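Local coordinates for protein transglutaminase-like enzymes, putative cysteine protease (Cytophaga hutchinsonii, PDB 3ISR) that is probably a cysteine hydrolase of the transglutaminase-like superfamily, possibly a protease that cuts peptide bonds, at residues I57-Y62 and T66-R71; R121-D126 and F184-I189; A216-Y221 and I227-T232. All coordinates share one frame; numbering follows the deposited sequence.

How the contacts relate
Helix segment 184-189 of contact 2 and both strands of contact 3 belong to the transglutaminase-like region. The centres of contacts 2 and 3 are about 12 Å apart and the two touch. Ala185 CB packs on Cys217 O at 3.4 Å, and Ile189 CG1 on Phe218 CB at 3.5 Å, so helix 181-194 lies against the hairpin of contact 3. Cys181, His215 and Asp230 gather there, consistent with the Cys-His-Asp triad of this superfamily. Contact 1 lies in the N-terminal bacterial transglutaminase domain. Its centre is about 24 Å from those of contacts 2 and 3, and it touches neither. Contacts 1 and 2 both meet the second subunit.

Contact 1 (I57-Y62 and T66-R71); sequences IEEFSY and TSRFVR
The Phe60 ring is held between Phe69 CB and the Arg71 guanidinium, which lie over its opposite faces. Phe69 CB makes a CH-pi contact, 3.7 Å from the Phe60 centroid. Arg71 is a cation-pi partner, its plane 38° from the ring. A chi1 of 72° swings the Phe60 ring across toward the partner strand. Strands 58-60 and 69-74 form an antiparallel hairpin here. Phe60 N to Phe69 O and Phe69 N to Phe60 O are both 2.8 Å, and Glu58 and Arg71 make a second hydrogen-bonded pair. The two phenyl rings are near parallel but offset, with little face-to-face overlap. Phe69 CE2 stands over the centre of the Tyr62 ring, 3.6 Å from Tyr62 CE1. This aromatic cluster is the tight part.

The solvent side is the rim. Glu58 and Glu59 are both exposed there, though the Arg68 that holds Glu59 is itself buried. Arg68 grips side-on: NE reaches Glu59 OE2 at 2.9 Å and nearly straight (176°), and NH2 reaches Glu59 OE1 at 3.1 Å. Glu47 is a second acidic partner of Arg68. Near the turn, Ser61 OG donates to Ser67 O at 2.7 Å.

Arg71 NE also pairs with Glu58 OE1 at 3.1 Å, while its NH2 bonds to Leu109 O of the second subunit. One arginine thus meets a ring, a carboxylate and a carbonyl of the second subunit, and its charge is probably spread over all three.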
ATOM      1  N   ILE B  57     -21.650 -20.357  26.662  1.00 18.05           N
ATOM      2  CA  ILE B  57     -20.423 -20.414  25.865  1.00 18.49           C
ATOM      3  C   ILE B  57     -20.301 -21.766  25.154  1.00 18.39           C
ATOM      4  O   ILE B  57     -20.664 -22.792  25.718  1.00 18.61           O
ATOM      5  CB  ILE B  57     -19.182 -20.041  26.738  1.00 18.53           C
ATOM      6  CG1 ILE B  57     -17.909 -19.952  25.892  1.00 19.55           C
ATOM      7  CG2 ILE B  57     -19.015 -21.000  27.922  1.00 19.22           C
ATOM      8  CD1 ILE B  57     -16.904 -18.962  26.437  1.00 20.29           C
ATOM      9  N   GLU B  58     -19.834 -21.759  23.902  1.00 18.23           N
ATOM     10  CA  GLU B  58     -19.687 -22.986  23.114  1.00 18.26           C
ATOM     11  C   GLU B  58     -18.274 -23.096  22.544  1.00 18.15           C
ATOM     12  O   GLU B  58     -17.740 -22.120  22.008  1.00 16.91           O
ATOM     13  CB  GLU B  58     -20.710 -23.018  21.961  1.00 18.42           C
ATOM     14  CG  GLU B  58     -20.724 -24.342  21.161  1.00 20.80           C
ATOM     15  CD  GLU B  58     -21.218 -24.201  19.712  1.00 23.40           C
ATOM     16  OE1 GLU B  58     -21.646 -23.102  19.296  1.00 24.91           O
ATOM     17  OE2 GLU B  58     -21.172 -25.203  18.977  1.00 24.37           O
ATOM     18  N   GLU B  59     -17.679 -24.282  22.673  1.00 18.36           N
ATOM     19  CA  GLU B  59     -16.380 -24.577  22.064  1.00 18.88           C
ATOM     20  C   GLU B  59     -16.569 -25.228  20.699  1.00 18.83           C
ATOM     21  O   GLU B  59     -17.421 -26.092  20.542  1.00 18.99           O
ATOM     22  CB  GLU B  59     -15.530 -25.502  22.945  1.00 19.31           C
ATOM     23  CG  GLU B  59     -14.135 -25.795  22.315  1.00 20.05           C
ATOM     24  CD  GLU B  59     -13.290 -26.803  23.094  1.00 21.42           C
ATOM     25  OE1 GLU B  59     -13.463 -26.897  24.332  1.00 20.01           O
ATOM     26  OE2 GLU B  59     -12.434 -27.478  22.466  1.00 18.04           O
ATOM     27  N   PHE B  60     -15.780 -24.805  19.714  1.00 18.51           N
ATOM     28  CA  PHE B  60     -15.773 -25.449  18.389  1.00 17.92           C
ATOM     29  C   PHE B  60     -14.373 -25.396  17.778  1.00 17.85           C
ATOM     30  O   PHE B  60     -13.501 -24.671  18.261  1.00 17.76           O
ATOM     31  CB  PHE B  60     -16.797 -24.794  17.450  1.00 17.57           C
ATOM     32  CG  PHE B  60     -16.403 -23.402  16.975  1.00 18.17           C
ATOM     33  CD1 PHE B  60     -16.677 -22.275  17.756  1.00 18.19           C
ATOM     34  CD2 PHE B  60     -15.767 -23.227  15.744  1.00 18.23           C
ATOM     35  CE1 PHE B  60     -16.324 -20.996  17.321  1.00 18.53           C
ATOM     36  CE2 PHE B  60     -15.401 -21.957  15.301  1.00 18.20           C
ATOM     37  CZ  PHE B  60     -15.683 -20.839  16.082  1.00 18.34           C
ATOM     38  N   SER B  61     -14.164 -26.164  16.712  1.00 18.00           N
ATOM     39  CA  SER B  61     -12.923 -26.097  15.957  1.00 18.00           C
ATOM     40  C   SER B  61     -13.248 -26.075  14.473  1.00 18.35           C
ATOM     41  O   SER B  61     -14.336 -26.500  14.069  1.00 17.54           O
ATOM     42  CB  SER B  61     -12.013 -27.298  16.268  1.00 18.70           C
ATOM     43  OG  SER B  61     -11.482 -27.227  17.598  1.00 20.13           O
ATOM     44  N   TYR B  62     -12.311 -25.578  13.663  1.00 18.26           N
ATOM     45  CA  TYR B  62     -12.420 -25.761  12.211  1.00 18.88           C
ATOM     46  C   TYR B  62     -12.190 -27.244  11.897  1.00 19.56           C
ATOM     47  O   TYR B  62     -11.748 -28.002  12.755  1.00 19.63           O
ATOM     48  CB  TYR B  62     -11.389 -24.913  11.459  1.00 18.50           C
ATOM     49  CG  TYR B  62     -11.482 -23.414  11.648  1.00 18.20           C
ATOM     50  CD1 TYR B  62     -12.643 -22.811  12.138  1.00 16.56           C
ATOM     51  CD2 TYR B  62     -10.413 -22.589  11.278  1.00 17.57           C
ATOM     52  CE1 TYR B  62     -12.719 -21.432  12.305  1.00 16.54           C
ATOM     53  CE2 TYR B  62     -10.486 -21.206  11.422  1.00 17.75           C
ATOM     54  CZ  TYR B  62     -11.648 -20.636  11.937  1.00 18.47           C
ATOM     55  OH  TYR B  62     -11.735 -19.263  12.078  1.00 20.02           O
ATOM     56  N   THR B  66      -6.702 -27.375  14.492  1.00 16.87           N
ATOM     57  CA  THR B  66      -5.468 -26.909  15.131  1.00 16.16           C
ATOM     58  C   THR B  66      -5.692 -25.693  16.052  1.00 16.16           C
ATOM     59  O   THR B  66      -4.780 -24.894  16.281  1.00 14.78           O
ATOM     60  CB  THR B  66      -4.362 -26.601  14.099  1.00 15.89           C
ATOM     61  OG1 THR B  66      -4.823 -25.572  13.210  1.00 15.88           O
ATOM     62  CG2 THR B  66      -3.980 -27.869  13.287  1.00 16.23           C
ATOM     63  N   SER B  67      -6.919 -25.549  16.544  1.00 16.34           N
ATOM     64  CA  SER B  67      -7.244 -24.529  17.556  1.00 17.39           C
ATOM     65  C   SER B  67      -8.575 -24.877  18.170  1.00 17.35           C
ATOM     66  O   SER B  67      -9.415 -25.510  17.519  1.00 17.57           O
ATOM     67  CB  SER B  67      -7.346 -23.141  16.933  1.00 18.02           C
ATOM     68  OG  SER B  67      -8.126 -23.196  15.764  1.00 22.80           O
ATOM     69  N   ARG B  68      -8.761 -24.449  19.415  1.00 16.51           N
ATOM     70  CA  ARG B  68      -9.999 -24.644  20.138  1.00 16.73           C
ATOM     71  C   ARG B  68     -10.594 -23.277  20.322  1.00 16.49           C
ATOM     72  O   ARG B  68     -10.066 -22.465  21.088  1.00 17.01           O
ATOM     73  CB  ARG B  68      -9.731 -25.262  21.516  1.00 16.21           C
ATOM     74  CG  ARG B  68      -9.130 -26.652  21.433  1.00 15.96           C
ATOM     75  CD  ARG B  68      -8.668 -27.142  22.798  1.00 14.43           C
ATOM     76  NE  ARG B  68      -9.790 -27.302  23.717  1.00 13.75           N
ATOM     77  CZ  ARG B  68      -9.684 -27.410  25.045  1.00 12.19           C
ATOM     78  NH1 ARG B  68      -8.499 -27.378  25.645  1.00 10.98           N
ATOM     79  NH2 ARG B  68     -10.781 -27.567  25.781  1.00 11.69           N
ATOM     80  N   PHE B  69     -11.688 -23.017  19.621  1.00 16.59           N
ATOM     81  CA  PHE B  69     -12.359 -21.730  19.726  1.00 16.56           C
ATOM     82  C   PHE B  69     -13.513 -21.810  20.714  1.00 17.14           C
ATOM     83  O   PHE B  69     -14.109 -22.867  20.870  1.00 17.66           O
ATOM     84  CB  PHE B  69     -12.884 -21.313  18.353  1.00 16.35           C
ATOM     85  CG  PHE B  69     -11.797 -21.053  17.337  1.00 15.34           C
ATOM     86  CD1 PHE B  69     -10.963 -19.938  17.461  1.00 14.68           C
ATOM     87  CD2 PHE B  69     -11.625 -21.908  16.251  1.00 15.36           C
ATOM     88  CE1 PHE B  69      -9.951 -19.669  16.519  1.00 15.13           C
ATOM     89  CE2 PHE B  69     -10.630 -21.664  15.286  1.00 17.26           C
ATOM     90  CZ  PHE B  69      -9.779 -20.528  15.418  1.00 15.50           C
ATOM     91  N   VAL B  70     -13.817 -20.702  21.387  1.00 17.31           N
ATOM     92  CA  VAL B  70     -15.032 -20.629  22.199  1.00 17.26           C
ATOM     93  C   VAL B  70     -15.778 -19.365  21.838  1.00 16.75           C
ATOM     94  O   VAL B  70     -15.168 -18.312  21.642  1.00 17.15           O
ATOM     95  CB  VAL B  70     -14.768 -20.671  23.746  1.00 18.06           C
ATOM     96  CG1 VAL B  70     -14.227 -22.040  24.177  1.00 17.54           C
ATOM     97  CG2 VAL B  70     -13.826 -19.569  24.162  1.00 17.60           C
ATOM     98  N   ARG B  71     -17.095 -19.458  21.750  1.00 15.98           N
ATOM     99  CA  ARG B  71     -17.866 -18.289  21.372  1.00 16.10           C
ATOM    100  C   ARG B  71     -19.046 -18.029  22.287  1.00 16.16           C
ATOM    101  O   ARG B  71     -19.652 -18.961  22.830  1.00 15.70           O
ATOM    102  CB  ARG B  71     -18.321 -18.365  19.913  1.00 15.70           C
ATOM    103  CG  ARG B  71     -19.073 -19.613  19.568  1.00 16.66           C
ATOM    104  CD  ARG B  71     -19.599 -19.572  18.122  1.00 16.00           C
ATOM    105  NE  ARG B  71     -20.047 -20.902  17.740  1.00 18.02           N
ATOM    106  CZ  ARG B  71     -20.368 -21.266  16.503  1.00 19.72           C
ATOM    107  NH1 ARG B  71     -20.761 -22.508  16.271  1.00 18.91           N
ATOM    108  NH2 ARG B  71     -20.302 -20.386  15.504  1.00 18.61           N
TER
HETATM  109  O   HOH W   1      -9.714 -25.350  14.625  1.00 18.07           O

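Contact 2 (R121-D126 and F184-I189)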
ATOM      1  N   ARG B 121      -3.505 -13.673   4.295  1.00 13.42           N
ATOM      2  CA  ARG B 121      -3.816 -12.252   4.540  1.00 13.89           C
ATOM      3  C   ARG B 121      -2.623 -11.401   5.015  1.00 13.65           C
ATOM      4  O   ARG B 121      -2.342 -10.330   4.457  1.00 14.02           O
ATOM      5  CB  ARG B 121      -4.983 -12.111   5.536  1.00 13.52           C
ATOM      6  CG  ARG B 121      -5.238 -10.658   6.039  1.00 13.36           C
ATOM      7  CD  ARG B 121      -5.611  -9.625   4.923  1.00 11.81           C
ATOM      8  NE  ARG B 121      -5.741  -8.325   5.581  1.00 10.87           N
ATOM      9  CZ  ARG B 121      -4.749  -7.454   5.768  1.00 11.59           C
ATOM     10  NH1 ARG B 121      -3.524  -7.694   5.297  1.00 11.96           N
ATOM     11  NH2 ARG B 121      -4.982  -6.329   6.440  1.00 11.56           N
ATOM     12  N   TYR B 122      -1.939 -11.861   6.060  1.00 13.74           N
ATOM     13  CA  TYR B 122      -0.854 -11.085   6.666  1.00 12.97           C
ATOM     14  C   TYR B 122       0.535 -11.509   6.211  1.00 13.67           C
ATOM     15  O   TYR B 122       1.526 -11.015   6.729  1.00 12.61           O
ATOM     16  CB  TYR B 122      -0.952 -11.196   8.196  1.00 12.89           C
ATOM     17  CG  TYR B 122      -2.296 -10.721   8.683  1.00 13.05           C
ATOM     18  CD1 TYR B 122      -2.626  -9.361   8.652  1.00 12.75           C
ATOM     19  CD2 TYR B 122      -3.259 -11.632   9.128  1.00 11.43           C
ATOM     20  CE1 TYR B 122      -3.897  -8.924   9.074  1.00 13.07           C
ATOM     21  CE2 TYR B 122      -4.513 -11.213   9.560  1.00 13.20           C
ATOM     22  CZ  TYR B 122      -4.823  -9.863   9.523  1.00 14.05           C
ATOM     23  OH  TYR B 122      -6.055  -9.466   9.966  1.00 17.58           O
ATOM     24  N   CYS B 123       0.611 -12.437   5.250  1.00 14.73           N
ATOM     25  CA  CYS B 123       1.901 -12.984   4.816  1.00 14.26           C
ATOM     26  C   CYS B 123       1.915 -13.023   3.284  1.00 15.55           C
ATOM     27  O   CYS B 123       1.673 -14.077   2.664  1.00 16.10           O
ATOM     28  CB  CYS B 123       2.140 -14.389   5.388  1.00 15.76           C
ATOM     29  SG  CYS B 123       2.011 -14.517   7.179  1.00 15.48           S
ATOM     30  N   GLN B 124       2.192 -11.858   2.680  1.00 14.33           N
ATOM     31  CA  GLN B 124       2.131 -11.688   1.209  1.00 13.87           C
ATOM     32  C   GLN B 124       3.434 -12.142   0.571  1.00 13.79           C
ATOM     33  O   GLN B 124       4.230 -11.337   0.037  1.00 13.04           O
ATOM     34  CB  GLN B 124       1.806 -10.236   0.845  1.00 14.79           C
ATOM     35  CG  GLN B 124       0.544  -9.662   1.540  1.00 12.85           C
ATOM     36  CD  GLN B 124       0.882  -8.850   2.783  1.00 15.77           C
ATOM     37  OE1 GLN B 124       1.797  -9.198   3.552  1.00 14.00           O
ATOM     38  NE2 GLN B 124       0.151  -7.750   2.987  1.00 13.45           N
ATOM     39  N   SER B 125       3.658 -13.450   0.639  1.00 13.38           N
ATOM     40  CA  SER B 125       4.910 -14.047   0.230  1.00 14.16           C
ATOM     41  C   SER B 125       5.115 -13.862  -1.253  1.00 13.60           C
ATOM     42  O   SER B 125       6.246 -13.746  -1.732  1.00 13.06           O
ATOM     43  CB  SER B 125       4.940 -15.543   0.597  1.00 13.54           C
ATOM     44  OG  SER B 125       3.693 -16.172   0.314  1.00 14.97           O
ATOM     45  N   ASP B 126       4.010 -13.783  -1.981  1.00 14.16           N
ATOM     46  CA  ASP B 126       4.095 -13.572  -3.420  1.00 14.10           C
ATOM     47  C   ASP B 126       4.623 -12.173  -3.789  1.00 14.06           C
ATOM     48  O   ASP B 126       5.071 -11.978  -4.901  1.00 15.00           O
ATOM     49  CB  ASP B 126       2.727 -13.851  -4.082  1.00 14.77           C
ATOM     50  CG  ASP B 126       1.618 -12.943  -3.561  1.00 14.88           C
ATOM     51  OD1 ASP B 126       1.500 -12.756  -2.337  1.00 15.06           O
ATOM     52  OD2 ASP B 126       0.852 -12.412  -4.393  1.00 15.55           O
ATOM     53  N   PHE B 184       6.533 -10.091  13.923  1.00 14.36           N
ATOM     54  CA  PHE B 184       7.764 -10.855  13.705  1.00 13.89           C
ATOM     55  C   PHE B 184       7.433 -12.244  13.158  1.00 13.48           C
ATOM     56  O   PHE B 184       8.128 -12.766  12.282  1.00 14.28           O
ATOM     57  CB  PHE B 184       8.539 -11.020  15.023  1.00 14.63           C
ATOM     58  CG  PHE B 184       9.352  -9.816  15.441  1.00 15.71           C
ATOM     59  CD1 PHE B 184       8.745  -8.585  15.705  1.00 17.91           C
ATOM     60  CD2 PHE B 184      10.716  -9.941  15.667  1.00 16.06           C
ATOM     61  CE1 PHE B 184       9.496  -7.483  16.134  1.00 17.15           C
ATOM     62  CE2 PHE B 184      11.488  -8.833  16.110  1.00 14.98           C
ATOM     63  CZ  PHE B 184      10.878  -7.614  16.347  1.00 14.55           C
ATOM     64  N   ALA B 185       6.368 -12.855  13.671  1.00 13.99           N
ATOM     65  CA  ALA B 185       5.948 -14.177  13.192  1.00 14.31           C
ATOM     66  C   ALA B 185       5.481 -14.085  11.746  1.00 14.69           C
ATOM     67  O   ALA B 185       5.866 -14.906  10.889  1.00 16.20           O
ATOM     68  CB  ALA B 185       4.818 -14.713  14.059  1.00 13.92           C
ATOM     69  N   HIS B 186       4.636 -13.101  11.450  1.00 14.88           N
ATOM     70  CA  HIS B 186       4.099 -12.998  10.085  1.00 14.34           C
ATOM     71  C   HIS B 186       5.228 -12.775   9.104  1.00 15.17           C
ATOM     72  O   HIS B 186       5.210 -13.309   8.002  1.00 15.22           O
ATOM     73  CB  HIS B 186       3.112 -11.814   9.958  1.00 14.65           C
ATOM     74  CG  HIS B 186       1.760 -12.059  10.564  1.00 12.91           C
ATOM     75  ND1 HIS B 186       1.163 -13.299  10.612  1.00 16.02           N
ATOM     76  CD2 HIS B 186       0.868 -11.195  11.098  1.00  8.76           C
ATOM     77  CE1 HIS B 186      -0.033 -13.196  11.175  1.00  9.58           C
ATOM     78  NE2 HIS B 186      -0.237 -11.927  11.474  1.00 14.59           N
ATOM     79  N   LEU B 187       6.224 -11.973   9.497  1.00 15.72           N
ATOM     80  CA  LEU B 187       7.326 -11.710   8.583  1.00 16.15           C
ATOM     81  C   LEU B 187       8.241 -12.925   8.327  1.00 16.27           C
ATOM     82  O   LEU B 187       8.616 -13.194   7.183  1.00 15.62           O
ATOM     83  CB  LEU B 187       8.134 -10.489   9.042  1.00 16.65           C
ATOM     84  CG  LEU B 187       9.281 -10.077   8.117  1.00 17.37           C
ATOM     85  CD1 LEU B 187       8.717  -9.777   6.684  1.00 16.59           C
ATOM     86  CD2 LEU B 187       9.999  -8.845   8.707  1.00 14.53           C
ATOM     87  N   GLY B 188       8.543 -13.691   9.363  1.00 15.78           N
ATOM     88  CA  GLY B 188       9.290 -14.949   9.191  1.00 16.45           C
ATOM     89  C   GLY B 188       8.537 -15.896   8.261  1.00 16.36           C
ATOM     90  O   GLY B 188       9.128 -16.488   7.360  1.00 16.16           O
ATOM     91  N   ILE B 189       7.228 -16.016   8.470  1.00 16.12           N
ATOM     92  CA  ILE B 189       6.392 -16.908   7.636  1.00 15.46           C
ATOM     93  C   ILE B 189       6.430 -16.449   6.187  1.00 15.87           C
ATOM     94  O   ILE B 189       6.663 -17.255   5.279  1.00 14.83           O
ATOM     95  CB  ILE B 189       4.931 -16.923   8.120  1.00 16.93           C
ATOM     96  CG1 ILE B 189       4.823 -17.625   9.472  1.00 14.92           C
ATOM     97  CG2 ILE B 189       4.031 -17.653   7.109  1.00 15.27           C
ATOM     98  CD1 ILE B 189       3.562 -17.247  10.234  1.00 16.40           C
TER
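Cys123 and His186 bring the two backbones nearest, with CA atoms 5.7 Å apart. Residues 121-126 form a loop that runs into a 3-10 segment at 125-126. Residues 184-189 are a piece of helix 181-194, with regular bonds such as Ile189 N to Ala185 O. No clear hydrogen bond crosses between the segments, so side chains carry the contact.

Tyr122 CB sits squarely over the centre of the His186 imidazole, 3.4 Å from its centroid, as a CH-pi contact. The tyrosine and imidazole planes are only 15° apart. The rings are nevertheless displaced along their planes, with centroids 5.1 Å apart and little of one above the other. Cys123 has SG anti to its carbonyl carbon (chi1 -55°). The sulfur enters between two helix residues, 3.7 Å from Ile189 CG2 and 3.7 Å from His186 ND1, obliquely to the imidazole. Tyr201 also meets the His186 ring, and Tyr122 packs on Asp126 of the second subunit.

The contact therefore joins loop to helix by buried, largely apolar surfaces, and His186 ND1 is buried with no polar partner in the model. The helix begins at Cys181, the probable nucleophile by analogy with the superfamily, so the loop packs along the helix that carries it.

Contact 3 (A216-Y221 and I227-T232); sequences ACFEAY and IIFDAT
Phe218 and Phe229 are an antiparallel hydrogen-bonded pair in the hairpin of strands 215-222 and 225-229. Among the backbone bonds, Phe229 N to Phe218 O is 2.8 Å, while the return bond from Phe218 N to Phe229 O is longer at 3.2 Å. Ala220 and Ile227 form the next such pair. Glu219 and Ile228 between them are a non-hydrogen-bonded pair, and Glu219 CA approaches Ile227 O at 3.1 Å in a CA-H...O contact.

Aromatic contacts lie on the face of Phe218, Ala220 and Phe229. Phe229 CB is over one face of the Phe218 ring, toward its rim, and 3.6 Å from Phe218 CZ. The ring planes are 18° apart, but one ring lies mostly beyond the other's outline. Helices 142-156 and 181-194 pack on this face.

Apolar contacts on the other face join Ile228 CD1 to Cys217 SG at 3.8 Å and to the aliphatic part of Glu219. The acidic end of Glu219 pairs with Arg200.

Polar side-chain contacts centre on Asp230. With CG anti to the backbone N (chi1 176°), its OD1 accepts from Thr232 N, an Asx turn, and from Thr232 OG1 at 2.7 Å. Both donors reach OD1 from the same face of the carboxylate. A water donates to OD1 and to Ala216 O, bridging the segments. OD2 is bonded to His215 NE2. With an alanine here, His215 NE2 would probably lose its carboxylate mate and be freer to turn, and the Thr232 bonds and the water bridge would probably go too.

Both oxygens of Asp230 are thus engaged: the bonds to OD1 are likely to hold the carboxylate's rotation, and OD2 probably orients His215. Ala216 packs against Cys181, and the grouping is consistent with the Cys-His-Asp triad of transglutaminase-like enzymes.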
ATOM      1  N   ALA B 216       3.378 -15.103  20.041  1.00 14.45           N
ATOM      2  CA  ALA B 216       3.249 -15.618  18.676  1.00 15.10           C
ATOM      3  C   ALA B 216       4.618 -15.824  18.054  1.00 15.70           C
ATOM      4  O   ALA B 216       5.491 -14.977  18.197  1.00 16.84           O
ATOM      5  CB  ALA B 216       2.399 -14.640  17.809  1.00 14.21           C
ATOM      6  N   CYS B 217       4.803 -16.952  17.365  1.00 15.04           N
ATOM      7  CA  CYS B 217       5.987 -17.168  16.568  1.00 15.58           C
ATOM      8  C   CYS B 217       5.629 -18.032  15.365  1.00 14.80           C
ATOM      9  O   CYS B 217       4.483 -18.018  14.902  1.00 13.83           O
ATOM     10  CB  CYS B 217       7.134 -17.729  17.398  1.00 16.80           C
ATOM     11  SG  CYS B 217       6.693 -19.170  18.346  1.00 20.67           S
ATOM     12  N   PHE B 218       6.599 -18.740  14.808  1.00 14.57           N
ATOM     13  CA  PHE B 218       6.287 -19.510  13.612  1.00 14.63           C
ATOM     14  C   PHE B 218       7.026 -20.837  13.561  1.00 15.12           C
ATOM     15  O   PHE B 218       7.996 -21.046  14.308  1.00 14.87           O
ATOM     16  CB  PHE B 218       6.512 -18.667  12.340  1.00 14.64           C
ATOM     17  CG  PHE B 218       7.963 -18.459  11.960  1.00 14.71           C
ATOM     18  CD1 PHE B 218       8.562 -19.255  10.984  1.00 15.00           C
ATOM     19  CD2 PHE B 218       8.705 -17.428  12.522  1.00 14.68           C
ATOM     20  CE1 PHE B 218       9.912 -19.045  10.626  1.00 16.51           C
ATOM     21  CE2 PHE B 218      10.020 -17.220  12.182  1.00 13.58           C
ATOM     22  CZ  PHE B 218      10.625 -18.006  11.225  1.00 15.12           C
ATOM     23  N   GLU B 219       6.555 -21.732  12.692  1.00 14.84           N
ATOM     24  CA  GLU B 219       7.193 -23.020  12.496  1.00 14.99           C
ATOM     25  C   GLU B 219       7.390 -23.214  11.014  1.00 14.75           C
ATOM     26  O   GLU B 219       6.562 -22.782  10.226  1.00 14.45           O
ATOM     27  CB  GLU B 219       6.332 -24.150  13.066  1.00 15.74           C
ATOM     28  CG  GLU B 219       6.146 -24.080  14.605  1.00 17.65           C
ATOM     29  CD  GLU B 219       5.139 -25.106  15.109  1.00 21.20           C
ATOM     30  OE1 GLU B 219       4.037 -25.190  14.527  1.00 23.44           O
ATOM     31  OE2 GLU B 219       5.436 -25.831  16.090  1.00 22.64           O
ATOM     32  N   ALA B 220       8.533 -23.771  10.640  1.00 14.12           N
ATOM     33  CA  ALA B 220       8.818 -24.079   9.245  1.00 14.31           C
ATOM     34  C   ALA B 220       8.892 -25.583   9.100  1.00 14.30           C
ATOM     35  O   ALA B 220       9.391 -26.270   9.996  1.00 14.35           O
ATOM     36  CB  ALA B 220      10.138 -23.447   8.808  1.00 15.19           C
ATOM     37  N   TYR B 221       8.457 -26.096   7.954  1.00 14.52           N
ATOM     38  CA  TYR B 221       8.467 -27.538   7.758  1.00 15.07           C
ATOM     39  C   TYR B 221       9.755 -27.917   7.077  1.00 15.26           C
ATOM     40  O   TYR B 221       9.950 -27.621   5.891  1.00 15.23           O
ATOM     41  CB  TYR B 221       7.267 -27.970   6.928  1.00 14.93           C
ATOM     42  CG  TYR B 221       7.030 -29.455   6.893  1.00 15.82           C
ATOM     43  CD1 TYR B 221       6.382 -30.105   7.957  1.00 16.56           C
ATOM     44  CD2 TYR B 221       7.415 -30.212   5.790  1.00 14.56           C
ATOM     45  CE1 TYR B 221       6.134 -31.486   7.927  1.00 16.45           C
ATOM     46  CE2 TYR B 221       7.157 -31.601   5.747  1.00 15.70           C
ATOM     47  CZ  TYR B 221       6.513 -32.214   6.815  1.00 15.42           C
ATOM     48  OH  TYR B 221       6.257 -33.572   6.780  1.00 16.93           O
ATOM     49  N   ILE B 227       9.525 -27.174  12.615  1.00 13.77           N
ATOM     50  CA  ILE B 227      10.576 -26.711  13.493  1.00 13.22           C
ATOM     51  C   ILE B 227      10.192 -25.301  13.920  1.00 13.37           C
ATOM     52  O   ILE B 227       9.907 -24.464  13.068  1.00 12.88           O
ATOM     53  CB  ILE B 227      11.941 -26.648  12.778  1.00 13.06           C
ATOM     54  CG1 ILE B 227      12.333 -28.010  12.148  1.00 11.64           C
ATOM     55  CG2 ILE B 227      13.037 -26.142  13.736  1.00 14.21           C
ATOM     56  CD1 ILE B 227      12.444 -29.201  13.140  1.00 12.83           C
ATOM     57  N   ILE B 228      10.229 -25.043  15.222  1.00 13.68           N
ATOM     58  CA  ILE B 228       9.818 -23.751  15.757  1.00 14.51           C
ATOM     59  C   ILE B 228      10.918 -22.689  15.730  1.00 14.82           C
ATOM     60  O   ILE B 228      12.097 -22.983  15.969  1.00 14.55           O
ATOM     61  CB  ILE B 228       9.220 -23.904  17.182  1.00 15.05           C
ATOM     62  CG1 ILE B 228       8.415 -22.637  17.539  1.00 16.73           C
ATOM     63  CG2 ILE B 228      10.298 -24.224  18.218  1.00 15.87           C
ATOM     64  CD1 ILE B 228       7.189 -22.911  18.391  1.00 19.29           C
ATOM     65  N   PHE B 229      10.530 -21.444  15.447  1.00 14.85           N
ATOM     66  CA  PHE B 229      11.473 -20.317  15.369  1.00 14.83           C
ATOM     67  C   PHE B 229      10.811 -19.087  15.964  1.00 15.61           C
ATOM     68  O   PHE B 229       9.604 -18.930  15.858  1.00 15.56           O
ATOM     69  CB  PHE B 229      11.821 -19.989  13.919  1.00 14.98           C
ATOM     70  CG  PHE B 229      12.644 -21.041  13.237  1.00 14.91           C
ATOM     71  CD1 PHE B 229      14.030 -20.952  13.220  1.00 15.27           C
ATOM     72  CD2 PHE B 229      12.026 -22.120  12.606  1.00 15.78           C
ATOM     73  CE1 PHE B 229      14.806 -21.942  12.580  1.00 17.31           C
ATOM     74  CE2 PHE B 229      12.785 -23.120  11.977  1.00 14.81           C
ATOM     75  CZ  PHE B 229      14.175 -23.028  11.963  1.00 15.28           C
ATOM     76  N   ASP B 230      11.592 -18.193  16.556  1.00 15.09           N
ATOM     77  CA  ASP B 230      11.011 -16.995  17.158  1.00 15.65           C
ATOM     78  C   ASP B 230      11.993 -15.858  17.012  1.00 15.49           C
ATOM     79  O   ASP B 230      12.939 -15.756  17.781  1.00 16.31           O
ATOM     80  CB  ASP B 230      10.676 -17.240  18.643  1.00 15.70           C
ATOM     81  CG  ASP B 230      10.160 -16.002  19.352  1.00 16.52           C
ATOM     82  OD1 ASP B 230       9.903 -14.965  18.713  1.00 17.85           O
ATOM     83  OD2 ASP B 230      10.026 -16.048  20.596  1.00 20.39           O
ATOM     84  N   ALA B 231      11.754 -15.003  16.024  1.00 15.36           N
ATOM     85  CA  ALA B 231      12.653 -13.904  15.726  1.00 15.17           C
ATOM     86  C   ALA B 231      12.673 -12.810  16.780  1.00 14.92           C
ATOM     87  O   ALA B 231      13.560 -11.957  16.730  1.00 15.47           O
ATOM     88  CB  ALA B 231      12.355 -13.310  14.339  1.00 15.17           C
ATOM     89  N   THR B 232      11.742 -12.822  17.738  1.00 14.63           N
ATOM     90  CA  THR B 232      11.813 -11.820  18.826  1.00 15.27           C
ATOM     91  C   THR B 232      12.924 -12.138  19.815  1.00 15.89           C
ATOM     92  O   THR B 232      13.403 -11.251  20.519  1.00 16.73           O
ATOM     93  CB  THR B 232      10.497 -11.678  19.653  1.00 15.53           C
ATOM     94  OG1 THR B 232      10.270 -12.872  20.417  1.00 14.46           O
ATOM     95  CG2 THR B 232       9.294 -11.372  18.747  1.00 14.62           C
TER
HETATM   96  O   HOH W   2       7.776 -14.151  16.857  1.00 18.37           O